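Local coordinates for protein beta2-microglobulin (Anolis carolinensis, PDB 7CPO) that serves as the light chain of an MHC class I molecule, pairing with the heavy chain and probably stabilising it for peptide presentation, at residues 3-8 with 85-90; 23-28 with 35-40; 29-34 with 60-65. All coordinates share one frame; numbering follows the deposited sequence.

Interaction 1: 3-8 with 85-90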
# COMPACT_ATOMS: atom_id res chain seq x y z
N LYS B 3 -1.56 -12.97 10.41
CA LYS B 3 -2.73 -12.56 9.65
C LYS B 3 -2.62 -13.08 8.23
O LYS B 3 -1.55 -13.02 7.61
CB LYS B 3 -2.89 -11.03 9.66
CG LYS B 3 -3.20 -10.48 11.05
CD LYS B 3 -2.78 -9.02 11.19
CE LYS B 3 -2.83 -8.56 12.64
NZ LYS B 3 -3.13 -7.10 12.73
N ALA B 4 -3.71 -13.61 7.73
CA ALA B 4 -3.70 -14.23 6.42
C ALA B 4 -3.90 -13.18 5.34
O ALA B 4 -4.51 -12.14 5.58
CB ALA B 4 -4.80 -15.29 6.33
N PRO B 5 -3.37 -13.42 4.14
CA PRO B 5 -3.55 -12.45 3.06
C PRO B 5 -4.98 -12.40 2.53
O PRO B 5 -5.63 -13.42 2.35
CB PRO B 5 -2.57 -12.95 1.98
CG PRO B 5 -2.26 -14.35 2.34
CD PRO B 5 -2.32 -14.40 3.84
N SER B 6 -5.46 -11.17 2.29
CA SER B 6 -6.59 -10.92 1.40
C SER B 6 -6.04 -10.67 0.01
O SER B 6 -5.16 -9.81 -0.18
CB SER B 6 -7.40 -9.71 1.87
OG SER B 6 -8.00 -9.97 3.12
N VAL B 7 -6.54 -11.41 -0.97
CA VAL B 7 -5.92 -11.50 -2.29
C VAL B 7 -6.96 -11.16 -3.36
O VAL B 7 -8.16 -11.39 -3.17
CB VAL B 7 -5.31 -12.90 -2.50
CG1 VAL B 7 -4.70 -13.07 -3.92
CG2 VAL B 7 -4.27 -13.16 -1.44
N GLN B 8 -6.50 -10.60 -4.47
CA GLN B 8 -7.37 -10.21 -5.57
C GLN B 8 -6.58 -10.27 -6.87
O GLN B 8 -5.42 -9.86 -6.91
CB GLN B 8 -7.93 -8.80 -5.33
CG GLN B 8 -8.80 -8.25 -6.42
CD GLN B 8 -9.84 -7.29 -5.87
OE1 GLN B 8 -10.80 -7.71 -5.22
NE2 GLN B 8 -9.65 -5.99 -6.13
N ILE B 85 2.68 -18.11 5.68
CA ILE B 85 2.77 -18.85 6.94
C ILE B 85 1.40 -19.19 7.51
O ILE B 85 1.25 -20.19 8.22
CB ILE B 85 3.60 -18.03 7.95
CG1 ILE B 85 3.88 -18.85 9.21
CG2 ILE B 85 2.89 -16.75 8.30
CD1 ILE B 85 5.21 -19.52 9.19
N THR B 86 0.38 -18.38 7.23
CA THR B 86 -0.98 -18.64 7.69
C THR B 86 -1.74 -19.60 6.78
O THR B 86 -2.86 -19.99 7.13
CB THR B 86 -1.76 -17.34 7.79
OG1 THR B 86 -1.86 -16.74 6.49
CG2 THR B 86 -1.08 -16.38 8.76
N LEU B 87 -1.19 -19.95 5.63
CA LEU B 87 -1.89 -20.80 4.67
C LEU B 87 -1.25 -22.18 4.67
O LEU B 87 -0.17 -22.36 4.09
CB LEU B 87 -1.85 -20.18 3.27
CG LEU B 87 -2.48 -18.80 3.15
CD1 LEU B 87 -2.52 -18.34 1.69
CD2 LEU B 87 -3.86 -18.78 3.77
N PRO B 88 -1.88 -23.18 5.31
CA PRO B 88 -1.24 -24.51 5.38
C PRO B 88 -0.96 -25.13 4.02
O PRO B 88 0.09 -25.76 3.83
CB PRO B 88 -2.25 -25.32 6.21
CG PRO B 88 -3.05 -24.29 6.98
CD PRO B 88 -3.15 -23.11 6.06
N GLN B 89 -1.87 -24.95 3.06
CA GLN B 89 -1.62 -25.32 1.67
C GLN B 89 -1.53 -24.07 0.81
O GLN B 89 -2.08 -23.03 1.19
CB GLN B 89 -2.74 -26.22 1.14
CG GLN B 89 -3.08 -27.36 2.07
CD GLN B 89 -2.16 -28.55 1.87
OE1 GLN B 89 -1.08 -28.44 1.28
NE2 GLN B 89 -2.60 -29.71 2.35
N PRO B 90 -0.83 -24.09 -0.32
CA PRO B 90 -0.89 -22.95 -1.23
C PRO B 90 -2.31 -22.73 -1.76
O PRO B 90 -3.03 -23.67 -2.06
CB PRO B 90 0.10 -23.32 -2.34
CG PRO B 90 1.07 -24.25 -1.67
CD PRO B 90 0.27 -25.02 -0.64
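The five-membered ring of Pro5 turns two carbons to 85-90: CD lies 3.6 Å from Thr86 OG1, and CG lies 4.1 Å from Leu87 CD1. The ring also packs against Phe30 of strand 21-30 and against Val82 and His84, so it sits between strand 21-30 of one sheet and strand 78-83 of the other in this immunoglobulin C1-set sandwich. The chain just ahead of the first strand, 6-11, here meets the loop joining strands 78-83 and 91-94, the F-G loop.

The ring carbon CG of Pro5 faces the end of Leu87, with CD1 as the touching branch, whereas Pro5 and Thr86 pass alongside, heading opposite ways. Ala4 adds a looser apolar touch, its CB 4.4 Å from Leu87 CD2. No hydrogen bond joins the two segments, and the contact is small and superficial. The hydroxyl of Thr86 is instead hydrogen-bonded to ND1 of His84, two residues back in its own loop.

Thr86 is the centre of the contact. With OG1 between its backbone N and carbonyl carbon (chi1 62°), the hydroxyl faces Ala4 while the methyl swings to Lys3, CG2 standing 3.6 Å from Lys3 O. The tightest approach is from Thr86 OG1 to Ala4 CA, 3.1 Å.

Interaction 2: 23-28 with 35-40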
# COMPACT_ATOMS: atom_id res chain seq x y z
N PHE B 23 -1.87 -8.51 -16.23
CA PHE B 23 -2.46 -9.38 -15.22
C PHE B 23 -1.83 -9.04 -13.88
O PHE B 23 -0.60 -9.00 -13.78
CB PHE B 23 -2.21 -10.84 -15.59
CG PHE B 23 -2.77 -11.82 -14.60
CD1 PHE B 23 -4.11 -11.79 -14.25
CD2 PHE B 23 -1.95 -12.80 -14.05
CE1 PHE B 23 -4.62 -12.71 -13.35
CE2 PHE B 23 -2.46 -13.72 -13.15
CZ PHE B 23 -3.80 -13.68 -12.80
N HIS B 24 -2.66 -8.82 -12.86
CA HIS B 24 -2.19 -8.45 -11.53
C HIS B 24 -2.65 -9.46 -10.50
O HIS B 24 -3.77 -9.97 -10.57
CB HIS B 24 -2.71 -7.08 -11.08
CG HIS B 24 -2.48 -5.97 -12.06
ND1 HIS B 24 -3.25 -5.82 -13.20
CD2 HIS B 24 -1.60 -4.93 -12.05
CE1 HIS B 24 -2.84 -4.74 -13.86
NE2 HIS B 24 -1.85 -4.19 -13.19
N CYS B 25 -1.80 -9.70 -9.51
CA CYS B 25 -2.20 -10.37 -8.28
C CYS B 25 -1.76 -9.52 -7.09
O CYS B 25 -0.59 -9.12 -6.99
CB CYS B 25 -1.61 -11.78 -8.20
SG CYS B 25 -2.07 -12.65 -6.67
N TYR B 26 -2.70 -9.22 -6.19
CA TYR B 26 -2.49 -8.25 -5.13
C TYR B 26 -2.88 -8.86 -3.79
O TYR B 26 -3.98 -9.41 -3.65
CB TYR B 26 -3.29 -6.98 -5.40
CG TYR B 26 -3.15 -5.94 -4.33
CD1 TYR B 26 -1.94 -5.29 -4.10
CD2 TYR B 26 -4.23 -5.59 -3.53
CE1 TYR B 26 -1.82 -4.33 -3.11
CE2 TYR B 26 -4.12 -4.64 -2.55
CZ TYR B 26 -2.91 -4.01 -2.34
OH TYR B 26 -2.79 -3.06 -1.35
N ALA B 27 -1.98 -8.78 -2.83
CA ALA B 27 -2.18 -9.33 -1.50
C ALA B 27 -2.01 -8.21 -0.49
O ALA B 27 -1.14 -7.35 -0.63
CB ALA B 27 -1.19 -10.44 -1.19
N GLU B 28 -2.85 -8.22 0.54
CA GLU B 28 -2.80 -7.19 1.55
C GLU B 28 -3.30 -7.78 2.86
O GLU B 28 -3.81 -8.90 2.90
CB GLU B 28 -3.60 -5.95 1.13
CG GLU B 28 -5.12 -6.10 1.13
CD GLU B 28 -5.83 -4.76 1.03
OE1 GLU B 28 -5.16 -3.77 0.69
OE2 GLU B 28 -7.05 -4.68 1.30
N ILE B 35 6.08 -13.63 1.90
CA ILE B 35 4.97 -14.15 1.11
C ILE B 35 5.49 -14.44 -0.29
O ILE B 35 6.35 -13.73 -0.81
CB ILE B 35 3.79 -13.15 1.10
CG1 ILE B 35 2.48 -13.85 0.70
CG2 ILE B 35 4.09 -11.96 0.19
CD1 ILE B 35 1.23 -12.95 0.83
N ASN B 36 4.97 -15.51 -0.88
CA ASN B 36 5.35 -15.87 -2.24
C ASN B 36 4.11 -15.87 -3.11
O ASN B 36 3.11 -16.53 -2.79
CB ASN B 36 6.07 -17.21 -2.28
CG ASN B 36 6.60 -17.51 -3.67
OD1 ASN B 36 7.58 -16.91 -4.11
ND2 ASN B 36 5.96 -18.45 -4.37
N ILE B 37 4.18 -15.13 -4.22
CA ILE B 37 3.05 -14.88 -5.10
C ILE B 37 3.51 -15.20 -6.51
O ILE B 37 4.44 -14.57 -7.02
CB ILE B 37 2.57 -13.43 -5.01
CG1 ILE B 37 2.03 -13.16 -3.60
CG2 ILE B 37 1.51 -13.17 -6.06
CD1 ILE B 37 2.19 -11.74 -3.15
N THR B 38 2.87 -16.19 -7.14
CA THR B 38 3.27 -16.69 -8.45
C THR B 38 2.10 -16.54 -9.41
O THR B 38 1.01 -17.06 -9.15
CB THR B 38 3.72 -18.15 -8.37
OG1 THR B 38 4.84 -18.26 -7.50
CG2 THR B 38 4.11 -18.64 -9.75
N LEU B 39 2.33 -15.82 -10.51
CA LEU B 39 1.35 -15.70 -11.58
C LEU B 39 1.36 -16.95 -12.43
O LEU B 39 2.42 -17.38 -12.90
CB LEU B 39 1.66 -14.49 -12.46
CG LEU B 39 1.27 -13.12 -11.96
CD1 LEU B 39 1.46 -13.04 -10.44
CD2 LEU B 39 2.10 -12.09 -12.70
N LEU B 40 0.18 -17.53 -12.66
CA LEU B 40 0.05 -18.75 -13.43
C LEU B 40 -0.80 -18.51 -14.67
O LEU B 40 -1.83 -17.83 -14.60
CB LEU B 40 -0.57 -19.87 -12.61
CG LEU B 40 0.16 -20.22 -11.32
CD1 LEU B 40 -0.70 -21.15 -10.47
CD2 LEU B 40 1.51 -20.85 -11.64
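Cys25 and Ile37 meet in the middle of the sandwich, with Cys25 SG 3.7 Å from Ile37 CG2. Apolar contact of this kind is all that joins the two segments. They are strands of opposing sheets, packed face to face; the axes of the short segments 23-28 and 36-40 come within 8.1 Å and run at 157° to each other, and no hydrogen bond passes between them.

The branches of Ile37 divide the work. Its CG2, anti to the backbone N, goes to the sulfur, while the CG1 arm, beside that N (chi1 -64°), carries CD1 to within 4.1 Å of Ala27 CB. The same Ala27 CB takes Ile35 CD1 at 4.0 Å, so one small methyl receives two isoleucine ends. Further along, Leu39 CD1 comes 4.0 Å from Cys25 CB, and Leu39 CG stands 3.9 Å from Phe23 CD2. Phe23 and Leu39 overlap alongside, pointing opposite ways, with the leucine meeting the ring obliquely.

The covalent link lies next to this packing: Cys25 SG is joined to Cys80 SG, the disulfide that pins the two sheets of an immunoglobulin domain together, and Ile37 also touches Cys80.

Polar groups sit on the outer faces. His24 hydrogen-bonds through NE2 to the backbone N of Ser239 of the MHC class I heavy chain, and Tyr26 packs on Ser236 of that chain.

In its own sheet 23-28 runs between strands 6-11 and 62-70, which add Val7, Val9, Val66 and Ala68 to the core, while 36-40 lies beside strand 78-83.

Interaction 3: 29-34 with 60-65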
# COMPACT_ATOMS: atom_id res chain seq x y z
N SER B 29 -3.10 -7.03 3.94
CA SER B 29 -3.64 -7.34 5.26
C SER B 29 -2.98 -8.55 5.91
O SER B 29 -3.56 -9.14 6.82
CB SER B 29 -5.16 -7.52 5.19
OG SER B 29 -5.75 -6.36 4.62
N PHE B 30 -1.77 -8.93 5.51
CA PHE B 30 -1.11 -10.12 6.06
C PHE B 30 0.09 -9.74 6.93
O PHE B 30 0.59 -8.61 6.90
CB PHE B 30 -0.67 -11.08 4.94
CG PHE B 30 0.27 -10.46 3.93
CD1 PHE B 30 1.65 -10.58 4.08
CD2 PHE B 30 -0.22 -9.76 2.83
CE1 PHE B 30 2.52 -10.01 3.15
CE2 PHE B 30 0.64 -9.19 1.90
CZ PHE B 30 2.01 -9.32 2.06
N HIS B 31 0.54 -10.72 7.69
CA HIS B 31 1.67 -10.57 8.59
C HIS B 31 2.14 -11.96 9.00
O HIS B 31 1.31 -12.84 9.25
CB HIS B 31 1.27 -9.75 9.81
CG HIS B 31 2.43 -9.10 10.49
ND1 HIS B 31 3.34 -9.81 11.24
CD2 HIS B 31 2.83 -7.81 10.52
CE1 HIS B 31 4.27 -8.99 11.70
NE2 HIS B 31 3.98 -7.77 11.27
N PRO B 32 3.46 -12.22 9.09
CA PRO B 32 4.66 -11.43 8.76
C PRO B 32 4.76 -11.18 7.24
O PRO B 32 3.93 -11.68 6.50
CB PRO B 32 5.80 -12.33 9.26
CG PRO B 32 5.24 -13.70 9.14
CD PRO B 32 3.82 -13.56 9.57
N PRO B 33 5.76 -10.40 6.79
CA PRO B 33 5.76 -9.97 5.38
C PRO B 33 6.24 -11.02 4.39
O PRO B 33 6.02 -10.84 3.18
CB PRO B 33 6.72 -8.77 5.39
CG PRO B 33 7.63 -9.04 6.56
CD PRO B 33 6.76 -9.67 7.59
N LYS B 34 6.89 -12.08 4.83
CA LYS B 34 7.32 -13.12 3.92
C LYS B 34 6.11 -13.74 3.22
O LYS B 34 5.21 -14.28 3.87
CB LYS B 34 8.11 -14.19 4.67
CG LYS B 34 8.33 -15.47 3.89
CD LYS B 34 9.49 -16.29 4.44
CE LYS B 34 9.41 -16.57 5.93
NZ LYS B 34 10.38 -17.65 6.30
N TRP B 60 -0.26 -1.78 10.21
CA TRP B 60 1.03 -2.46 10.15
C TRP B 60 1.01 -3.64 9.18
O TRP B 60 2.08 -4.22 8.94
CB TRP B 60 1.52 -2.94 11.52
CG TRP B 60 1.61 -1.83 12.55
CD1 TRP B 60 0.78 -1.64 13.63
CD2 TRP B 60 2.58 -0.77 12.60
NE1 TRP B 60 1.19 -0.53 14.34
CE2 TRP B 60 2.29 0.02 13.74
CE3 TRP B 60 3.69 -0.43 11.81
CZ2 TRP B 60 3.05 1.14 14.09
CZ3 TRP B 60 4.45 0.69 12.17
CH2 TRP B 60 4.12 1.46 13.30
N THR B 61 -0.14 -4.00 8.61
CA THR B 61 -0.19 -5.16 7.73
C THR B 61 0.33 -4.79 6.35
O THR B 61 0.15 -3.67 5.86
CB THR B 61 -1.61 -5.71 7.62
OG1 THR B 61 -2.47 -4.73 7.01
CG2 THR B 61 -2.14 -6.11 8.99
N PHE B 62 0.95 -5.77 5.71
CA PHE B 62 1.76 -5.60 4.52
C PHE B 62 0.94 -5.69 3.24
O PHE B 62 -0.18 -6.20 3.22
CB PHE B 62 2.85 -6.66 4.53
CG PHE B 62 3.84 -6.45 5.64
CD1 PHE B 62 4.90 -5.57 5.47
CD2 PHE B 62 3.70 -7.12 6.85
CE1 PHE B 62 5.82 -5.36 6.49
CE2 PHE B 62 4.60 -6.91 7.88
CZ PHE B 62 5.67 -6.03 7.70
N GLU B 63 1.51 -5.14 2.16
CA GLU B 63 0.91 -5.16 0.83
C GLU B 63 1.98 -5.51 -0.20
O GLU B 63 3.15 -5.14 -0.05
CB GLU B 63 0.28 -3.82 0.42
CG GLU B 63 -0.33 -3.02 1.54
CD GLU B 63 -0.61 -1.57 1.13
OE1 GLU B 63 0.25 -0.95 0.46
OE2 GLU B 63 -1.70 -1.07 1.49
N ARG B 64 1.56 -6.19 -1.27
CA ARG B 64 2.47 -6.62 -2.32
C ARG B 64 1.70 -6.81 -3.61
O ARG B 64 0.67 -7.49 -3.63
CB ARG B 64 3.18 -7.92 -1.94
CG ARG B 64 4.09 -8.49 -3.03
CD ARG B 64 5.43 -7.78 -3.06
NE ARG B 64 6.27 -8.19 -1.94
CZ ARG B 64 7.48 -7.69 -1.69
NH1 ARG B 64 7.98 -6.75 -2.48
NH2 ARG B 64 8.17 -8.14 -0.66
N LEU B 65 2.20 -6.22 -4.69
CA LEU B 65 1.60 -6.32 -6.01
C LEU B 65 2.55 -7.06 -6.94
O LEU B 65 3.76 -6.84 -6.92
CB LEU B 65 1.28 -4.93 -6.58
CG LEU B 65 0.71 -4.94 -7.99
CD1 LEU B 65 -0.72 -5.52 -8.04
CD2 LEU B 65 0.77 -3.54 -8.55
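The Phe62 ring is sandwiched between Pro33 on one face and the carbonyl oxygen of Trp60 on the other, in the corner of this immunoglobulin C1-set fold where the loop after strand 21-30 folds over the start of strand 62-70. Pro33 runs alongside Phe62 with its CB almost exactly on the ring normal, 3.5 Å from the centroid, a well-centred CH-pi contact. On the opposite face Trp60 O stands 3.8 Å above the plane, displaced toward the rim. That oxygen also accepts a hydrogen bond from Gln98 NE2 of the MHC class I heavy chain, so one wall of the Phe62 site belongs to the subunit interface.

His31 comes to the rim of the same ring: its CD2 is 3.3 Å from Phe62 CE2, with the two planes inclined at 45°. Pro32, which follows His31 through a cis peptide bond, leads the chain on to Pro33 above the ring.

The side chains of Phe30 and Phe62 run nearly perpendicular to each other. Here Phe62 is the donor of a CH-pi contact, its CB lying over one face of the Phe30 ring, 4.0 Å from the centroid. Phe30 CG stands between the backbone N and the carbonyl carbon (chi1 58°), which folds the ring back against Phe62; at its rim, near the plane, is Arg64 CB.

The backbones also touch. Ser29 N gives only a weak hydrogen bond to Phe62 O, bent to 124°. Phe62 N gives another to Phe30 O (3.1 Å), and that same oxygen lies at the edge of the Phe62 ring, 3.4 Å from CD2 of Phe62.

In the fold
The centres of the three contacts lie about 10 to 12 Å apart, and strand 21-30 ties them together. Interaction 2 uses it directly at the centre of the chain, interaction 3 takes its far end and the following loop, and the start of interaction 1 reaches strand 6-11 beside it. Along the chain the order is 3-8, 23-28, 29-34, 35-40, 60-65, 85-90, so interaction 1 encloses the others while interactions 2 and 3 interleave. Probable backbone hydrogen bonds, Ala27 with Arg64 and Lys3 with His31, connect them. Interaction 2 joins the two sheets at the core; interactions 1 and 3 finish one end of the sandwich, and residues from segments of all three reach the heavy chain.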